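PDB 6XZ6: GARP domain-containing protein from Trypanosoma brucei brucei TREU927, which probably serves as a trypanosome surface receptor that binds the host complement regulator factor H, increasing transmission of the parasite to tsetse flies. Local coordinates for residues 169-172 with 173-177; 109-112 with 113-117. One frame throughout, in Å; residues are numbered along the deposited sequence.

Interaction 1. Residues 169-172 with 173-177; sequences EYLQ and EANEA
Y170 and A174, one turn apart on helix 165-208, meet through both backbone and side chain. A174 N donates to Y170 O at 2.7 Å, and beside that bond the A174 methyl lies over one face of the tyrosine ring in a CH-pi contact, CB 4.3 Å from the ring centroid and 22° off the ring normal. The methyl is displaced toward the rim; CG anti to the backbone N (chi1 177°) brings the CE2 and CZ part of the ring up to it.

The other carbonyls of 169-172 also find amides one turn on. E169 O takes E173 N at 3.1 Å in a nearly straight bond, 167° at the hydrogen, and L171 O takes N175 N at 2.9 Å. Q172 O is held more loosely: N175 N and E176 N both approach it at 3.4 Å, and both bonds are weak. On the L171 side, the N175 amide crosses the leucine obliquely, ND2 3.8 Å from CD1, a van der Waals contact of a polar group with a methyl.

E169 and E173 send their carboxylates along the same side of the helix, OE1 to OE1 5.1 Å. E169 is well provided for: OE1 is hydrogen-bonded to Y111 OH of helix 67-125, and OE2 makes a salt bridge with K33 of the factor H chain. E173 instead lies close to another acid, E110. Three carboxylates gathered here should make a negative patch, which could raise the pKa of one of them; K33 and K34 of the factor H chain, the latter packed on E110, would offset part of that charge, which fits a role for this surface in holding the ligand.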
loop_
_atom_site.group_PDB
_atom_site.type_symbol
_atom_site.label_atom_id
_atom_site.label_comp_id
_atom_site.label_asym_id
_atom_site.label_seq_id
_atom_site.Cartn_x
_atom_site.Cartn_y
_atom_site.Cartn_z
ATOM N N GLU A 169 -11.807 -2.321 13.579
ATOM C CA GLU A 169 -11.071 -3.368 12.870
ATOM C C GLU A 169 -10.267 -2.751 11.715
ATOM O O GLU A 169 -9.141 -3.169 11.502
ATOM C CB GLU A 169 -11.998 -4.503 12.450
ATOM C CG GLU A 169 -11.383 -5.592 11.588
ATOM C CD GLU A 169 -12.391 -6.151 10.600
ATOM O OE1 GLU A 169 -12.719 -5.459 9.603
ATOM O OE2 GLU A 169 -12.889 -7.271 10.853
ATOM N N TYR A 170 -10.768 -1.696 11.065
ATOM C CA TYR A 170 -9.981 -0.990 10.042
ATOM C C TYR A 170 -8.744 -0.364 10.661
ATOM O O TYR A 170 -7.669 -0.546 10.113
ATOM C CB TYR A 170 -10.784 0.067 9.259
ATOM C CG TYR A 170 -9.915 0.823 8.277
ATOM C CD1 TYR A 170 -9.477 0.223 7.094
ATOM C CD2 TYR A 170 -9.444 2.095 8.572
ATOM C CE1 TYR A 170 -8.619 0.890 6.213
ATOM C CE2 TYR A 170 -8.570 2.761 7.712
ATOM C CZ TYR A 170 -8.148 2.147 6.539
ATOM O OH TYR A 170 -7.306 2.809 5.675
ATOM N N LEU A 171 -8.867 0.313 11.812
ATOM C CA LEU A 171 -7.709 0.875 12.524
ATOM C C LEU A 171 -6.653 -0.217 12.831
ATOM O O LEU A 171 -5.472 -0.012 12.540
ATOM C CB LEU A 171 -8.142 1.597 13.826
ATOM C CG LEU A 171 -7.027 2.064 14.788
ATOM C CD1 LEU A 171 -6.119 3.148 14.133
ATOM C CD2 LEU A 171 -7.601 2.547 16.106
ATOM N N GLN A 172 -7.073 -1.364 13.391
ATOM C CA GLN A 172 -6.167 -2.453 13.722
ATOM C C GLN A 172 -5.376 -2.900 12.492
ATOM O O GLN A 172 -4.160 -2.976 12.560
ATOM C CB GLN A 172 -6.938 -3.606 14.375
ATOM C CG GLN A 172 -7.544 -3.274 15.762
ATOM C CD GLN A 172 -8.413 -4.371 16.406
ATOM O OE1 GLN A 172 -8.747 -5.426 15.811
ATOM N NE2 GLN A 172 -8.809 -4.137 17.664
ATOM N N GLU A 173 -6.053 -3.094 11.352
ATOM C CA GLU A 173 -5.471 -3.484 10.049
ATOM C C GLU A 173 -4.621 -2.391 9.438
ATOM O O GLU A 173 -3.612 -2.712 8.811
ATOM C CB GLU A 173 -6.566 -3.894 9.033
ATOM C CG GLU A 173 -7.499 -4.994 9.509
ATOM C CD GLU A 173 -7.113 -6.429 9.237
ATOM O OE1 GLU A 173 -7.996 -7.184 8.764
ATOM O OE2 GLU A 173 -5.952 -6.810 9.528
ATOM N N ALA A 174 -5.041 -1.108 9.559
ATOM C CA ALA A 174 -4.296 0.034 9.016
ATOM C C ALA A 174 -3.000 0.228 9.774
ATOM O O ALA A 174 -2.036 0.724 9.195
ATOM C CB ALA A 174 -5.125 1.287 9.087
ATOM N N ASN A 175 -2.967 -0.161 11.068
ATOM C CA ASN A 175 -1.759 -0.079 11.889
ATOM C C ASN A 175 -0.731 -1.108 11.409
ATOM O O ASN A 175 0.425 -0.755 11.265
ATOM C CB ASN A 175 -2.068 -0.218 13.390
ATOM C CG ASN A 175 -2.570 1.052 14.049
ATOM O OD1 ASN A 175 -2.371 2.172 13.572
ATOM N ND2 ASN A 175 -3.224 0.915 15.184
ATOM N N GLU A 176 -1.168 -2.331 11.071
ATOM C CA GLU A 176 -0.333 -3.389 10.502
ATOM C C GLU A 176 0.196 -2.971 9.133
ATOM O O GLU A 176 1.351 -3.234 8.828
ATOM C CB GLU A 176 -1.128 -4.694 10.356
ATOM C CG GLU A 176 -0.818 -5.724 11.421
ATOM C CD GLU A 176 -1.988 -6.105 12.312
ATOM O OE1 GLU A 176 -2.946 -6.744 11.812
ATOM O OE2 GLU A 176 -1.941 -5.772 13.521
ATOM N N ALA A 177 -0.650 -2.322 8.312
ATOM C CA ALA A 177 -0.320 -1.860 6.966
ATOM C C ALA A 177 0.630 -0.672 6.983
ATOM O O ALA A 177 1.480 -0.578 6.103
ATOM C CB ALA A 177 -1.582 -1.512 6.222
#

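Interaction 2. Residues 109-112 with 113-117; sequences SEYE and SVFSG
Y111 lies alongside F115, both side chains pointing the same way, and its CB and CD1 each rest 3.8 Å from F115 CE2. In both side chains CG is anti to the carbonyl carbon (chi1 -66° for Y111, -74° for F115), which sends them off the same side of helix 67-125. Beneath them the backbone bond from F115 N to Y111 O, 3.1 Å, is almost straight.

Just before it the helix is kinked. S113 N and V114 N both lack the usual bond to the residue four back; V114 N has a weak one to Y111 O, three back, while a water fills in for the other, accepting from S113 N and donating to S109 O, each at 2.8 Å. Regular pairing is back at F115 and goes on with S116 N to E112 O.

The S116 hydroxyl faces two acceptors of the same residue, E112 OE1 at 2.7 Å and E112 O at 3.1 Å. With CG anti to the backbone N (chi1 -162°) and a bend at chi2, the glutamate reaches forward along the helix to it. R24 of helix 4-61 grips both side chains, by a salt bridge from NE to E112 OE1 and a hydrogen bond from NH2 to S116 OG.

On the aromatic side, F115 packs on L16, V19 and L23 of helix 4-61, Y111 also touches L23, and Y170 of helix 165-208 meets both rings edge-to-face. V114 leans on F166, and K34 and C32 of the factor H chain pack on E110 and V114 respectively, leaving this kinked turn between two helices and the ligand.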
loop_
_atom_site.group_PDB
_atom_site.type_symbol
_atom_site.label_atom_id
_atom_site.label_comp_id
_atom_site.label_asym_id
_atom_site.label_seq_id
_atom_site.Cartn_x
_atom_site.Cartn_y
_atom_site.Cartn_z
ATOM N N SER A 109 -7.291 -4.543 -1.079
ATOM C CA SER A 109 -8.335 -5.405 -1.623
ATOM C C SER A 109 -9.473 -5.632 -0.627
ATOM O O SER A 109 -10.632 -5.602 -1.013
ATOM C CB SER A 109 -7.742 -6.727 -2.093
ATOM O OG SER A 109 -8.757 -7.711 -2.142
ATOM N N GLU A 110 -9.142 -5.805 0.647
ATOM C CA GLU A 110 -10.091 -6.043 1.737
ATOM C C GLU A 110 -11.041 -4.882 1.980
ATOM O O GLU A 110 -12.199 -5.124 2.351
ATOM C CB GLU A 110 -9.325 -6.326 3.042
ATOM C CG GLU A 110 -10.096 -7.152 4.060
ATOM C CD GLU A 110 -9.491 -7.210 5.454
ATOM O OE1 GLU A 110 -8.285 -6.906 5.607
ATOM O OE2 GLU A 110 -10.237 -7.529 6.408
ATOM N N TYR A 111 -10.551 -3.628 1.805
ATOM C CA TYR A 111 -11.323 -2.429 2.139
ATOM C C TYR A 111 -11.710 -1.470 1.020
ATOM O O TYR A 111 -12.652 -0.716 1.240
ATOM C CB TYR A 111 -10.571 -1.626 3.213
ATOM C CG TYR A 111 -10.485 -2.343 4.538
ATOM C CD1 TYR A 111 -11.575 -2.380 5.405
ATOM C CD2 TYR A 111 -9.325 -3.002 4.921
ATOM C CE1 TYR A 111 -11.507 -3.041 6.629
ATOM C CE2 TYR A 111 -9.260 -3.707 6.121
ATOM C CZ TYR A 111 -10.358 -3.722 6.972
ATOM O OH TYR A 111 -10.312 -4.370 8.178
ATOM N N GLU A 112 -11.002 -1.428 -0.125
ATOM C CA GLU A 112 -11.308 -0.395 -1.129
ATOM C C GLU A 112 -12.772 -0.395 -1.611
ATOM O O GLU A 112 -13.365 0.683 -1.667
ATOM C CB GLU A 112 -10.337 -0.411 -2.315
ATOM C CG GLU A 112 -10.331 0.876 -3.135
ATOM C CD GLU A 112 -11.418 1.035 -4.179
ATOM O OE1 GLU A 112 -11.729 2.192 -4.540
ATOM O OE2 GLU A 112 -11.966 0.005 -4.634
ATOM N N SER A 113 -13.344 -1.562 -1.942
ATOM C CA SER A 113 -14.723 -1.675 -2.435
ATOM C C SER A 113 -15.780 -1.287 -1.379
ATOM O O SER A 113 -16.893 -0.838 -1.723
ATOM C CB SER A 113 -14.985 -3.092 -2.928
ATOM O OG SER A 113 -14.588 -4.003 -1.914
ATOM N N VAL A 114 -15.428 -1.486 -0.097
ATOM C CA VAL A 114 -16.290 -1.162 1.029
ATOM C C VAL A 114 -16.383 0.369 1.150
ATOM O O VAL A 114 -17.487 0.900 1.082
ATOM C CB VAL A 114 -15.856 -1.888 2.351
ATOM C CG1 VAL A 114 -16.665 -1.401 3.563
ATOM C CG2 VAL A 114 -15.968 -3.408 2.199
ATOM N N PHE A 115 -15.241 1.069 1.275
ATOM C CA PHE A 115 -15.199 2.528 1.385
ATOM C C PHE A 115 -15.771 3.219 0.159
ATOM O O PHE A 115 -16.396 4.262 0.309
ATOM C CB PHE A 115 -13.788 3.009 1.665
ATOM C CG PHE A 115 -13.381 2.738 3.082
ATOM C CD1 PHE A 115 -13.642 3.665 4.085
ATOM C CD2 PHE A 115 -12.720 1.561 3.419
ATOM C CE1 PHE A 115 -13.253 3.416 5.400
ATOM C CE2 PHE A 115 -12.345 1.306 4.736
ATOM C CZ PHE A 115 -12.614 2.232 5.720
ATOM N N SER A 116 -15.573 2.650 -1.036
ATOM C CA SER A 116 -16.136 3.170 -2.282
ATOM C C SER A 116 -17.675 3.050 -2.303
ATOM O O SER A 116 -18.338 3.986 -2.706
ATOM C CB SER A 116 -15.503 2.476 -3.494
ATOM O OG SER A 116 -14.158 2.901 -3.649
ATOM N N GLY A 117 -18.211 1.933 -1.821
ATOM C CA GLY A 117 -19.644 1.677 -1.711
ATOM C C GLY A 117 -20.320 2.549 -0.676
ATOM O O GLY A 117 -21.435 3.018 -0.904
HETATM O O HOH W 1 -11.665 -3.661 -2.740
#

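Coming from the N terminus, helix 4-61 runs out first, and helix 67-125 brings the chain back to it; near its end lies interaction 2. The chain then passes through helices 129-137 and 148-161 before helix 165-208 carries interaction 1. Each contact joins neighbouring turns of a single helix, so neither closes a long loop; they stand in series, without nesting or crossing. Though distant in sequence, interactions 1 and 2 have their centres about 14 Å apart. They touch where Y170 CD1 packs 3.7 Å from Y111 CD1. Together they join helices 67-125 and 165-208 against helix 4-61, beside the factor H site, while the C17-C138 disulfide ties helix 4-61 to the intervening region.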